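Local structure of A151R (African swine fever virus Georgia 2007/1, 7CMA) at residues 136-139 with 144-147; 107-110 with 116-119; 97-102 with 130-135; 31-36 with 80-85. The protein is a non-structural viral protein that binds a zinc ion and whose biochemical role is not firmly established. One frame throughout, in Å; residues are numbered along the deposited sequence.

Contact 1. Residues 136-139 with 144-147; sequences SIWC and SFYP. With ZN (zinc ion), chain C.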
loop_
_atom_site.group_PDB
_atom_site.type_symbol
_atom_site.label_atom_id
_atom_site.label_comp_id
_atom_site.label_asym_id
_atom_site.label_seq_id
_atom_site.Cartn_x
_atom_site.Cartn_y
_atom_site.Cartn_z
ATOM N N SER A 136 -12.298 12.622 -12.692
ATOM C CA SER A 136 -12.651 11.879 -13.931
ATOM C C SER A 136 -12.513 12.705 -15.209
ATOM O O SER A 136 -12.318 12.097 -16.259
ATOM C CB SER A 136 -14.056 11.357 -13.814
ATOM O OG SER A 136 -15.002 12.375 -14.068
ATOM N N ILE A 137 -12.622 14.024 -15.125
ATOM C CA ILE A 137 -12.635 14.866 -16.353
ATOM C C ILE A 137 -11.222 15.334 -16.689
ATOM O O ILE A 137 -11.071 15.989 -17.716
ATOM C CB ILE A 137 -13.588 16.055 -16.129
ATOM C CG1 ILE A 137 -13.038 17.068 -15.127
ATOM C CG2 ILE A 137 -14.968 15.573 -15.725
ATOM C CD1 ILE A 137 -13.960 18.228 -14.882
ATOM N N TRP A 138 -10.227 14.955 -15.891
ATOM C CA TRP A 138 -8.853 15.498 -16.053
ATOM C C TRP A 138 -7.923 14.569 -16.838
ATOM O O TRP A 138 -7.938 13.366 -16.573
ATOM C CB TRP A 138 -8.297 15.915 -14.688
ATOM C CG TRP A 138 -9.074 17.063 -14.139
ATOM C CD1 TRP A 138 -10.096 17.020 -13.239
ATOM C CD2 TRP A 138 -8.935 18.436 -14.529
ATOM N NE1 TRP A 138 -10.589 18.276 -13.028
ATOM C CE2 TRP A 138 -9.899 19.164 -13.806
ATOM C CE3 TRP A 138 -8.077 19.118 -15.397
ATOM C CZ2 TRP A 138 -10.032 20.541 -13.938
ATOM C CZ3 TRP A 138 -8.209 20.479 -15.522
ATOM C CH2 TRP A 138 -9.182 21.175 -14.810
ATOM N N CYS A 139 -7.144 15.135 -17.765
ATOM C CA CYS A 139 -6.201 14.361 -18.618
ATOM C C CYS A 139 -5.148 13.677 -17.744
ATOM O O CYS A 139 -4.473 14.382 -17.003
ATOM C CB CYS A 139 -5.562 15.299 -19.635
ATOM S SG CYS A 139 -4.193 14.605 -20.593
ATOM N N SER A 144 -1.773 15.202 -12.750
ATOM C CA SER A 144 -1.639 14.133 -11.735
ATOM C C SER A 144 -2.171 14.635 -10.398
ATOM O O SER A 144 -2.134 15.842 -10.163
ATOM C CB SER A 144 -0.213 13.698 -11.587
ATOM O OG SER A 144 0.588 14.774 -11.128
ATOM N N PHE A 145 -2.610 13.713 -9.554
ATOM C CA PHE A 145 -3.065 14.110 -8.207
ATOM C C PHE A 145 -2.448 13.193 -7.150
ATOM O O PHE A 145 -2.113 12.055 -7.499
ATOM C CB PHE A 145 -4.585 13.977 -8.099
ATOM C CG PHE A 145 -5.434 14.818 -9.017
ATOM C CD1 PHE A 145 -5.852 16.080 -8.636
ATOM C CD2 PHE A 145 -5.862 14.326 -10.239
ATOM C CE1 PHE A 145 -6.645 16.846 -9.474
ATOM C CE2 PHE A 145 -6.653 15.095 -11.077
ATOM C CZ PHE A 145 -7.043 16.352 -10.692
ATOM N N TYR A 146 -2.244 13.690 -5.929
ATOM C CA TYR A 146 -1.835 12.855 -4.771
ATOM C C TYR A 146 -2.779 11.663 -4.661
ATOM O O TYR A 146 -3.967 11.770 -4.961
ATOM C CB TYR A 146 -1.826 13.693 -3.491
ATOM C CG TYR A 146 -0.687 14.674 -3.388
ATOM C CD1 TYR A 146 0.622 14.238 -3.258
ATOM C CD2 TYR A 146 -0.918 16.042 -3.369
ATOM C CE1 TYR A 146 1.674 15.132 -3.164
ATOM C CE2 TYR A 146 0.122 16.949 -3.271
ATOM C CZ TYR A 146 1.418 16.491 -3.118
ATOM O OH TYR A 146 2.443 17.380 -3.010
ATOM N N PRO A 147 -2.285 10.479 -4.244
ATOM C CA PRO A 147 -3.163 9.338 -4.000
ATOM C C PRO A 147 -4.271 9.657 -2.978
ATOM O O PRO A 147 -5.326 9.042 -3.051
ATOM C CB PRO A 147 -2.213 8.246 -3.471
ATOM C CG PRO A 147 -0.996 9.006 -2.964
ATOM C CD PRO A 147 -0.891 10.220 -3.860
HETATM ZN ZN ZN C . -3.252 16.693 -21.172
#
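Trp138 and Phe145 meet in an offset edge-to-face stack: the phenyl ring turns its edge to the face of the five-membered ring of the indole, with the two planes at 74° and the centroids 5.7 Å apart. One corner does most of the touching. Phe145 CZ stands 4.0 Å from Trp138 CD1 and 4.1 Å from Trp138 CG, while the adjacent Phe145 CE2 rests 4.1 Å from Trp138 CB. Both residues swing CG to lie beside the backbone N and opposite the carbonyl carbon (chi1 -66° in Trp138, -62° in Phe145), which brings the rings together across the short loop. The indole N-H is used for Ile131 O instead, and that bond, with the ring of Phe132 stacked on the indole, helps fix its rotation. Cys139 turns its side chain away from Phe145, and its SG binds the zinc ion at 2.4 Å, in a site completed by His109, Cys116 and Cys142. Both segments belong to the irregular chain after strand 125-127: the backbone of Ile137 and Cys139 bonds to Tyr108 of strand 107-109, and Tyr146 OH reaches Glu24 of helix 3-28.

Contact 2. Residues 107-110 with 116-119; sequences LYHT and CIKD. With ZN (zinc ion), chain C.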
loop_
_atom_site.group_PDB
_atom_site.type_symbol
_atom_site.label_atom_id
_atom_site.label_comp_id
_atom_site.label_asym_id
_atom_site.label_seq_id
_atom_site.Cartn_x
_atom_site.Cartn_y
_atom_site.Cartn_z
ATOM N N LEU A 107 -11.245 16.039 -22.660
ATOM C CA LEU A 107 -10.400 16.067 -21.437
ATOM C C LEU A 107 -10.036 17.519 -21.105
ATOM O O LEU A 107 -10.026 18.350 -22.028
ATOM C CB LEU A 107 -9.152 15.215 -21.678
ATOM C CG LEU A 107 -9.356 13.704 -21.567
ATOM C CD1 LEU A 107 -8.089 12.956 -21.957
ATOM C CD2 LEU A 107 -9.788 13.315 -20.161
ATOM N N TYR A 108 -9.878 17.828 -19.817
ATOM C CA TYR A 108 -9.409 19.155 -19.339
ATOM C C TYR A 108 -7.913 19.051 -19.003
ATOM O O TYR A 108 -7.498 17.986 -18.514
ATOM C CB TYR A 108 -10.256 19.613 -18.147
ATOM C CG TYR A 108 -11.681 19.973 -18.494
ATOM C CD1 TYR A 108 -12.639 18.992 -18.700
ATOM C CD2 TYR A 108 -12.058 21.291 -18.686
ATOM C CE1 TYR A 108 -13.934 19.312 -19.077
ATOM C CE2 TYR A 108 -13.356 21.630 -19.032
ATOM C CZ TYR A 108 -14.305 20.636 -19.213
ATOM O OH TYR A 108 -15.573 20.956 -19.608
ATOM N N HIS A 109 -7.152 20.067 -19.403
ATOM C CA HIS A 109 -5.675 19.967 -19.325
ATOM C C HIS A 109 -5.029 21.066 -18.495
ATOM O O HIS A 109 -5.522 22.196 -18.525
ATOM C CB HIS A 109 -5.076 20.021 -20.740
ATOM C CG HIS A 109 -5.621 19.031 -21.712
ATOM N ND1 HIS A 109 -4.970 17.854 -22.000
ATOM C CD2 HIS A 109 -6.724 19.052 -22.490
ATOM C CE1 HIS A 109 -5.659 17.181 -22.897
ATOM N NE2 HIS A 109 -6.737 17.893 -23.210
ATOM N N THR A 110 -3.958 20.718 -17.798
ATOM C CA THR A 110 -3.146 21.696 -17.027
ATOM C C THR A 110 -1.801 21.908 -17.734
ATOM O O THR A 110 -1.133 22.919 -17.429
ATOM C CB THR A 110 -2.936 21.217 -15.584
ATOM O OG1 THR A 110 -2.451 19.877 -15.657
ATOM C CG2 THR A 110 -4.199 21.260 -14.750
ATOM N N CYS A 116 0.492 18.869 -23.368
ATOM C CA CYS A 116 -0.611 18.382 -24.228
ATOM C C CYS A 116 -1.080 19.528 -25.129
ATOM O O CYS A 116 -1.438 19.252 -26.277
ATOM C CB CYS A 116 -1.757 17.934 -23.329
ATOM S SG CYS A 116 -1.537 16.293 -22.598
ATOM N N ILE A 117 -1.040 20.763 -24.631
ATOM C CA ILE A 117 -1.589 21.924 -25.380
ATOM C C ILE A 117 -0.483 22.908 -25.783
ATOM O O ILE A 117 0.377 23.195 -24.956
ATOM C CB ILE A 117 -2.669 22.616 -24.530
ATOM C CG1 ILE A 117 -3.710 21.628 -23.998
ATOM C CG2 ILE A 117 -3.313 23.763 -25.286
ATOM C CD1 ILE A 117 -4.429 20.843 -25.067
ATOM N N LYS A 118 -0.529 23.421 -27.014
ATOM C CA LYS A 118 0.448 24.425 -27.522
ATOM C C LYS A 118 -0.145 25.833 -27.366
ATOM O O LYS A 118 -1.375 25.937 -27.215
ATOM C CB LYS A 118 0.821 24.115 -28.975
ATOM C CG LYS A 118 -0.309 24.257 -29.987
ATOM C CD LYS A 118 0.120 24.916 -31.286
ATOM C CE LYS A 118 -0.785 26.055 -31.705
ATOM N NZ LYS A 118 -0.011 27.218 -32.201
ATOM N N ASP A 119 0.717 26.841 -27.196
ATOM C CA ASP A 119 0.333 28.234 -26.833
ATOM C C ASP A 119 -0.646 28.186 -25.652
ATOM O O ASP A 119 -1.508 29.084 -25.557
ATOM C CB ASP A 119 -0.269 28.971 -28.034
ATOM C CG ASP A 119 -0.285 30.484 -27.888
ATOM O OD1 ASP A 119 0.643 31.023 -27.255
ATOM O OD2 ASP A 119 -1.216 31.113 -28.427
HETATM ZN ZN ZN C . -3.252 16.693 -21.172
#
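His109 and Cys116 are pulled together by the zinc ion they share, His109 ND1 at 2.2 Å from the metal and Cys116 SG at 2.3 Å. With both ligands drawn in, Cys116 CB comes to 3.5 Å from His109 ND1, an oblique approach to the ring. The next residue closes the tight part from another direction. Ile117 lays its CD1 methyl over one face of the imidazole, 4.0 Å from the centroid of the His109 ring and 15° off the ring normal, a CH-pi contact. Behind it Ile117 CG1 rests 3.9 Å from His109 CB. Rotating CG1 opposite the carbonyl carbon (chi1 -51°) is what brings this branch, rather than CG2, onto the ring. The imidazole is thus gripped at three places: ND1 by the metal, one face by the methyl, and NE2 by Glu104 O. Since a carbonyl can only accept, NE2 probably carries the proton, leaving the ND1 lone pair for zinc.

Beyond Ile117 the contact opens out. Lys118 and Asp119 are solvent-exposed and lead away from the strand; Asp119 holds Asn122 through OD1 at the start of helix 120-123. Strand 107-109 itself is tied to strand 99-104 by the backbone bond of His109 to Tyr102. With Cys139 and Cys142 filling the remaining positions, the arrangement is a zinc site of three cysteines and one histidine with a CxxC pair, consistent with a structural metal of the zinc-finger kind.

Contact 3. Residues 97-102 with 130-135; sequences PRTQIY and HIFNDR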
loop_
_atom_site.group_PDB
_atom_site.type_symbol
_atom_site.label_atom_id
_atom_site.label_comp_id
_atom_site.label_asym_id
_atom_site.label_seq_id
_atom_site.Cartn_x
_atom_site.Cartn_y
_atom_site.Cartn_z
ATOM N N PRO A 97 -5.316 29.832 -5.645
ATOM C CA PRO A 97 -6.600 29.217 -5.977
ATOM C C PRO A 97 -6.813 29.062 -7.491
ATOM O O PRO A 97 -7.586 28.201 -7.888
ATOM C CB PRO A 97 -7.640 30.183 -5.388
ATOM C CG PRO A 97 -6.891 30.915 -4.293
ATOM C CD PRO A 97 -5.467 31.023 -4.798
ATOM N N ARG A 98 -6.152 29.904 -8.294
ATOM C CA ARG A 98 -6.416 29.993 -9.756
ATOM C C ARG A 98 -5.489 29.026 -10.504
ATOM O O ARG A 98 -4.298 28.952 -10.156
ATOM C CB ARG A 98 -6.258 31.437 -10.245
ATOM C CG ARG A 98 -7.541 32.252 -10.186
ATOM C CD ARG A 98 -7.661 33.062 -8.909
ATOM N NE ARG A 98 -6.884 34.294 -8.963
ATOM C CZ ARG A 98 -6.416 34.943 -7.900
ATOM N NH1 ARG A 98 -5.714 36.052 -8.060
ATOM N NH2 ARG A 98 -6.642 34.478 -6.684
ATOM N N THR A 99 -6.057 28.232 -11.416
ATOM C CA THR A 99 -5.309 27.307 -12.307
ATOM C C THR A 99 -5.708 27.583 -13.759
ATOM O O THR A 99 -6.912 27.742 -14.023
ATOM C CB THR A 99 -5.554 25.841 -11.924
ATOM O OG1 THR A 99 -5.229 25.682 -10.546
ATOM C CG2 THR A 99 -4.735 24.861 -12.735
ATOM N N GLN A 100 -4.722 27.674 -14.647
ATOM C CA GLN A 100 -4.941 27.803 -16.106
ATOM C C GLN A 100 -5.307 26.428 -16.670
ATOM O O GLN A 100 -4.589 25.458 -16.366
ATOM C CB GLN A 100 -3.691 28.387 -16.768
ATOM C CG GLN A 100 -3.281 29.740 -16.200
ATOM C CD GLN A 100 -4.149 30.868 -16.706
ATOM O OE1 GLN A 100 -4.807 30.757 -17.739
ATOM N NE2 GLN A 100 -4.115 31.986 -16.002
ATOM N N ILE A 101 -6.492 26.317 -17.273
ATOM C CA ILE A 101 -7.033 25.033 -17.808
ATOM C C ILE A 101 -7.508 25.258 -19.245
ATOM O O ILE A 101 -7.803 26.413 -19.598
ATOM C CB ILE A 101 -8.162 24.491 -16.909
ATOM C CG1 ILE A 101 -9.433 25.339 -17.004
ATOM C CG2 ILE A 101 -7.683 24.357 -15.474
ATOM C CD1 ILE A 101 -10.707 24.561 -16.737
ATOM N N TYR A 102 -7.466 24.205 -20.059
ATOM C CA TYR A 102 -7.914 24.231 -21.471
ATOM C C TYR A 102 -8.623 22.916 -21.788
ATOM O O TYR A 102 -8.087 21.844 -21.432
ATOM C CB TYR A 102 -6.725 24.463 -22.408
ATOM C CG TYR A 102 -7.091 24.569 -23.866
ATOM C CD1 TYR A 102 -7.821 25.645 -24.343
ATOM C CD2 TYR A 102 -6.778 23.556 -24.754
ATOM C CE1 TYR A 102 -8.183 25.740 -25.678
ATOM C CE2 TYR A 102 -7.134 23.631 -26.092
ATOM C CZ TYR A 102 -7.830 24.732 -26.558
ATOM O OH TYR A 102 -8.177 24.810 -27.878
ATOM N N HIS A 130 -12.687 24.549 -7.809
ATOM C CA HIS A 130 -13.863 23.662 -7.571
ATOM C C HIS A 130 -13.924 22.550 -8.630
ATOM O O HIS A 130 -14.302 21.418 -8.266
ATOM C CB HIS A 130 -15.155 24.482 -7.518
ATOM C CG HIS A 130 -15.092 25.621 -6.561
ATOM N ND1 HIS A 130 -15.493 25.503 -5.243
ATOM C CD2 HIS A 130 -14.590 26.868 -6.695
ATOM C CE1 HIS A 130 -15.284 26.647 -4.622
ATOM N NE2 HIS A 130 -14.707 27.488 -5.484
ATOM N N ILE A 131 -13.474 22.830 -9.858
ATOM C CA ILE A 131 -13.606 21.890 -11.011
ATOM C C ILE A 131 -12.699 20.668 -10.791
ATOM O O ILE A 131 -12.919 19.648 -11.456
ATOM C CB ILE A 131 -13.301 22.606 -12.343
ATOM C CG1 ILE A 131 -13.610 21.709 -13.544
ATOM C CG2 ILE A 131 -11.868 23.123 -12.367
ATOM C CD1 ILE A 131 -13.343 22.355 -14.891
ATOM N N PHE A 132 -11.731 20.762 -9.876
ATOM C CA PHE A 132 -10.754 19.670 -9.620
ATOM C C PHE A 132 -11.353 18.637 -8.656
ATOM O O PHE A 132 -10.774 17.550 -8.518
ATOM C CB PHE A 132 -9.439 20.244 -9.092
ATOM C CG PHE A 132 -8.624 20.961 -10.133
ATOM C CD1 PHE A 132 -7.867 20.248 -11.049
ATOM C CD2 PHE A 132 -8.753 22.330 -10.308
ATOM C CE1 PHE A 132 -7.143 20.908 -12.028
ATOM C CE2 PHE A 132 -8.052 22.987 -11.306
ATOM C CZ PHE A 132 -7.252 22.272 -12.167
ATOM N N ASN A 133 -12.543 18.919 -8.117
ATOM C CA ASN A 133 -13.269 18.019 -7.182
ATOM C C ASN A 133 -13.524 16.667 -7.866
ATOM O O ASN A 133 -13.398 15.648 -7.190
ATOM C CB ASN A 133 -14.566 18.662 -6.694
ATOM C CG ASN A 133 -15.260 17.858 -5.620
ATOM O OD1 ASN A 133 -16.444 17.547 -5.744
ATOM N ND2 ASN A 133 -14.544 17.552 -4.550
ATOM N N ASP A 134 -13.924 16.672 -9.142
ATOM C CA ASP A 134 -14.167 15.435 -9.933
ATOM C C ASP A 134 -12.937 15.142 -10.806
ATOM O O ASP A 134 -12.753 15.835 -11.819
ATOM C CB ASP A 134 -15.441 15.560 -10.778
ATOM C CG ASP A 134 -15.753 14.329 -11.617
ATOM O OD1 ASP A 134 -15.128 13.291 -11.385
ATOM O OD2 ASP A 134 -16.677 14.405 -12.441
ATOM N N ARG A 135 -12.170 14.103 -10.463
ATOM C CA ARG A 135 -10.859 13.791 -11.091
ATOM C C ARG A 135 -11.087 13.135 -12.457
ATOM O O ARG A 135 -10.162 13.172 -13.287
ATOM C CB ARG A 135 -10.033 12.898 -10.164
ATOM C CG ARG A 135 -9.644 13.577 -8.859
ATOM C CD ARG A 135 -8.784 12.695 -7.986
ATOM N NE ARG A 135 -8.190 13.436 -6.886
ATOM C CZ ARG A 135 -7.315 12.922 -6.030
ATOM N NH1 ARG A 135 -6.951 11.658 -6.151
ATOM N NH2 ARG A 135 -6.821 13.663 -5.056
#
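Ile131 makes the first touch, its CD1 methyl meeting Ile101 CD1 tip to tip at 3.9 Å. It sits in a single 3-10 turn, residues 130-132, closed by the bond from Asn133 N to His130 O at 3.1 Å, and its side chain is fully stretched, with CG1 opposite the backbone N (chi1 -173°), which lets the methyl span the gap to strand 99-104.

Phe132 follows and carries the heavier half of the contact. The far end of its ring slots against two strand residues whose side chains point to the same face: CZ lies 3.7 Å from Thr99 CG2 and 3.9 Å from Ile101 CG2, and Phe132 CE2 lies 3.8 Å from Thr99 CB. These methyls come at the ring obliquely, and Ile101 slides past the phenyl in the opposite direction. Trp93 of strand 90-94 meets the same ring at an inclined angle, so Phe132 lies between the two sheets of the chain.

After the turn the segment leaves the strand, and Arg135 anchors its guanidinium to the carbonyls of Phe148 and Ile151.

Across the two segments the touching is nearly all carbon on carbon, between methyls and an aromatic ring. The two share no hydrogen bond, so their mutual attraction probably rests on burial of apolar surface, while carbonyls of the turn also bond to other parts of the chain, His130 O to Asn37 ND2 among them.

Contact 4. Residues 31-36 with 80-85; sequences ILLLTK and YNWIIK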
loop_
_atom_site.group_PDB
_atom_site.type_symbol
_atom_site.label_atom_id
_atom_site.label_comp_id
_atom_site.label_asym_id
_atom_site.label_seq_id
_atom_site.Cartn_x
_atom_site.Cartn_y
_atom_site.Cartn_z
ATOM N N ILE A 31 -3.537 27.217 2.114
ATOM C CA ILE A 31 -4.416 26.019 1.994
ATOM C C ILE A 31 -5.864 26.468 2.209
ATOM O O ILE A 31 -6.130 27.165 3.217
ATOM C CB ILE A 31 -4.004 24.925 2.995
ATOM C CG1 ILE A 31 -2.639 24.320 2.644
ATOM C CG2 ILE A 31 -5.085 23.862 3.104
ATOM C CD1 ILE A 31 -2.446 22.901 3.138
ATOM N N LEU A 32 -6.738 26.125 1.264
ATOM C CA LEU A 32 -8.205 26.314 1.375
ATOM C C LEU A 32 -8.844 25.019 1.888
ATOM O O LEU A 32 -8.473 23.934 1.399
ATOM C CB LEU A 32 -8.755 26.709 -0.001
ATOM C CG LEU A 32 -8.289 28.066 -0.525
ATOM C CD1 LEU A 32 -8.801 28.311 -1.939
ATOM C CD2 LEU A 32 -8.729 29.187 0.403
ATOM N N LEU A 33 -9.716 25.132 2.889
ATOM C CA LEU A 33 -10.505 24.000 3.436
ATOM C C LEU A 33 -11.910 24.028 2.826
ATOM O O LEU A 33 -12.545 25.103 2.851
ATOM C CB LEU A 33 -10.549 24.125 4.962
ATOM C CG LEU A 33 -9.255 23.754 5.692
ATOM C CD1 LEU A 33 -8.228 24.870 5.591
ATOM C CD2 LEU A 33 -9.532 23.425 7.151
ATOM N N LEU A 34 -12.318 22.931 2.179
ATOM C CA LEU A 34 -13.621 22.840 1.470
ATOM C C LEU A 34 -14.476 21.730 2.101
ATOM O O LEU A 34 -13.933 20.632 2.360
ATOM C CB LEU A 34 -13.365 22.589 -0.019
ATOM C CG LEU A 34 -12.743 23.757 -0.785
ATOM C CD1 LEU A 34 -11.235 23.590 -0.897
ATOM C CD2 LEU A 34 -13.369 23.901 -2.169
ATOM N N THR A 35 -15.753 22.021 2.360
ATOM C CA THR A 35 -16.776 21.029 2.792
ATOM C C THR A 35 -17.893 20.970 1.736
ATOM O O THR A 35 -18.397 22.043 1.359
ATOM C CB THR A 35 -17.299 21.353 4.200
ATOM O OG1 THR A 35 -16.226 21.208 5.129
ATOM C CG2 THR A 35 -18.441 20.454 4.628
ATOM N N LYS A 36 -18.045 19.811 1.087
ATOM C CA LYS A 36 -18.912 19.620 -0.109
ATOM C C LYS A 36 -18.560 20.677 -1.163
ATOM O O LYS A 36 -19.479 21.182 -1.826
ATOM C CB LYS A 36 -20.387 19.689 0.297
ATOM C CG LYS A 36 -20.833 18.602 1.267
ATOM C CD LYS A 36 -22.305 18.668 1.616
ATOM C CE LYS A 36 -22.797 17.440 2.356
ATOM N NZ LYS A 36 -22.299 16.187 1.738
ATOM N N TYR A 80 -5.575 17.537 9.327
ATOM C CA TYR A 80 -5.879 16.080 9.247
ATOM C C TYR A 80 -7.053 15.739 10.176
ATOM O O TYR A 80 -7.923 14.958 9.777
ATOM C CB TYR A 80 -4.670 15.221 9.621
ATOM C CG TYR A 80 -5.009 13.770 9.863
ATOM C CD1 TYR A 80 -5.152 12.886 8.807
ATOM C CD2 TYR A 80 -5.304 13.306 11.139
ATOM C CE1 TYR A 80 -5.535 11.570 9.010
ATOM C CE2 TYR A 80 -5.646 11.981 11.363
ATOM C CZ TYR A 80 -5.781 11.116 10.293
ATOM O OH TYR A 80 -6.132 9.814 10.507
ATOM N N ASN A 81 -7.058 16.297 11.388
ATOM C CA ASN A 81 -8.101 16.007 12.409
ATOM C C ASN A 81 -9.464 16.478 11.884
ATOM O O ASN A 81 -10.428 15.700 11.993
ATOM C CB ASN A 81 -7.748 16.617 13.766
ATOM C CG ASN A 81 -6.676 15.832 14.495
ATOM O OD1 ASN A 81 -6.452 14.656 14.210
ATOM N ND2 ASN A 81 -5.986 16.481 15.416
ATOM N N TRP A 82 -9.478 17.579 11.126
ATOM C CA TRP A 82 -10.688 18.113 10.443
ATOM C C TRP A 82 -11.123 17.151 9.328
ATOM O O TRP A 82 -12.332 16.881 9.213
ATOM C CB TRP A 82 -10.422 19.526 9.911
ATOM C CG TRP A 82 -11.499 20.074 9.025
ATOM C CD1 TRP A 82 -12.671 20.652 9.419
ATOM C CD2 TRP A 82 -11.436 20.239 7.596
ATOM N NE1 TRP A 82 -13.376 21.087 8.329
ATOM C CE2 TRP A 82 -12.633 20.872 7.199
ATOM C CE3 TRP A 82 -10.519 19.861 6.612
ATOM C CZ2 TRP A 82 -12.924 21.144 5.861
ATOM C CZ3 TRP A 82 -10.798 20.146 5.294
ATOM C CH2 TRP A 82 -11.994 20.759 4.924
ATOM N N ILE A 83 -10.173 16.677 8.516
ATOM C CA ILE A 83 -10.470 15.779 7.360
ATOM C C ILE A 83 -11.092 14.483 7.890
ATOM O O ILE A 83 -12.142 14.081 7.367
ATOM C CB ILE A 83 -9.209 15.501 6.522
ATOM C CG1 ILE A 83 -8.825 16.706 5.653
ATOM C CG2 ILE A 83 -9.396 14.243 5.686
ATOM C CD1 ILE A 83 -7.410 16.644 5.110
ATOM N N ILE A 84 -10.414 13.818 8.830
ATOM C CA ILE A 84 -10.673 12.388 9.171
ATOM C C ILE A 84 -12.048 12.260 9.839
ATOM O O ILE A 84 -12.615 11.147 9.794
ATOM C CB ILE A 84 -9.547 11.821 10.059
ATOM C CG1 ILE A 84 -9.495 10.292 9.985
ATOM C CG2 ILE A 84 -9.686 12.318 11.492
ATOM C CD1 ILE A 84 -9.360 9.746 8.575
ATOM N N LYS A 85 -12.602 13.376 10.333
ATOM C CA LYS A 85 -13.931 13.423 11.009
ATOM C C LYS A 85 -15.045 13.248 9.969
ATOM O O LYS A 85 -16.131 12.755 10.332
ATOM C CB LYS A 85 -14.103 14.748 11.764
ATOM C CG LYS A 85 -13.349 14.855 13.083
ATOM C CD LYS A 85 -12.975 13.518 13.684
ATOM C CE LYS A 85 -12.109 13.648 14.921
ATOM N NZ LYS A 85 -10.724 14.053 14.579
#
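Strand 31-35 and helix 80-84 run almost parallel, their axes 10.7 Å apart at 18°, and the indole of Trp82 spans the space to reach Leu33, Leu34 and Thr35. Trp82 gets there with CG opposite its backbone N (chi1 171°), which throws the ring out from the helix toward the strand. Leu33 lies over one face of the indole: its CD2 methyl is 3.8 Å from the centroid of the six-membered ring of Trp82, close to the ring normal, in a CH-pi contact. Further along the same face, Leu33 CB is 3.7 Å from Trp82 CH2 and Leu33 CG is 3.9 Å from Trp82 CZ3. The leading edge of the ring meets the backbone instead. Trp82 CH2 stands 3.2 Å from Leu34 O, which lies near the ring plane, so a weakly polar C-H faces a carbonyl oxygen.

Thr35 OG1 approaches Trp82 CZ2 obliquely at 3.4 Å, but its hydrogen bond goes to Asn90 OD1. Asn90 also gives its ND2 to Trp82 O, and its one side chain therefore ties strand and helix together beside the indole. On the helix, Lys85 NZ bonds back to Asn81 O at 3.1 Å.

Trp82 also touches Ile92 of strand 90-94, while Ile31, on the same face as Leu33, packs on Ile21 and Leu25 of helix 3-28. These are helices packed on one antiparallel sheet, an alpha+beta arrangement, in which helix 72-84 links the two outermost of the five strands, 61-66 and 90-94.

Contacts 1, 2 and 3 form one continuous cluster, and contact 4, between the larger sheet and helix 72-84, meets this cluster only through contact 3. Contacts 1 and 2 share the zinc ion, with centres about 14 Å apart, each supplying part of the ligand set. Contact 3 backs both: Trp138 CH2 packs 3.6 Å from Ile101 CG2, and Ile117 CG2 lies 3.5 Å from Tyr102 CD2. Along the chain, contact 2 is nested inside the loop that contact 3 closes. The side chain of Ile101 lies about 10 Å from the metal. Contact 4 is centred about 29 Å from contact 2 and touches contact 3 lightly, Leu32 CD1 lying 4.0 Å from Pro97 CG.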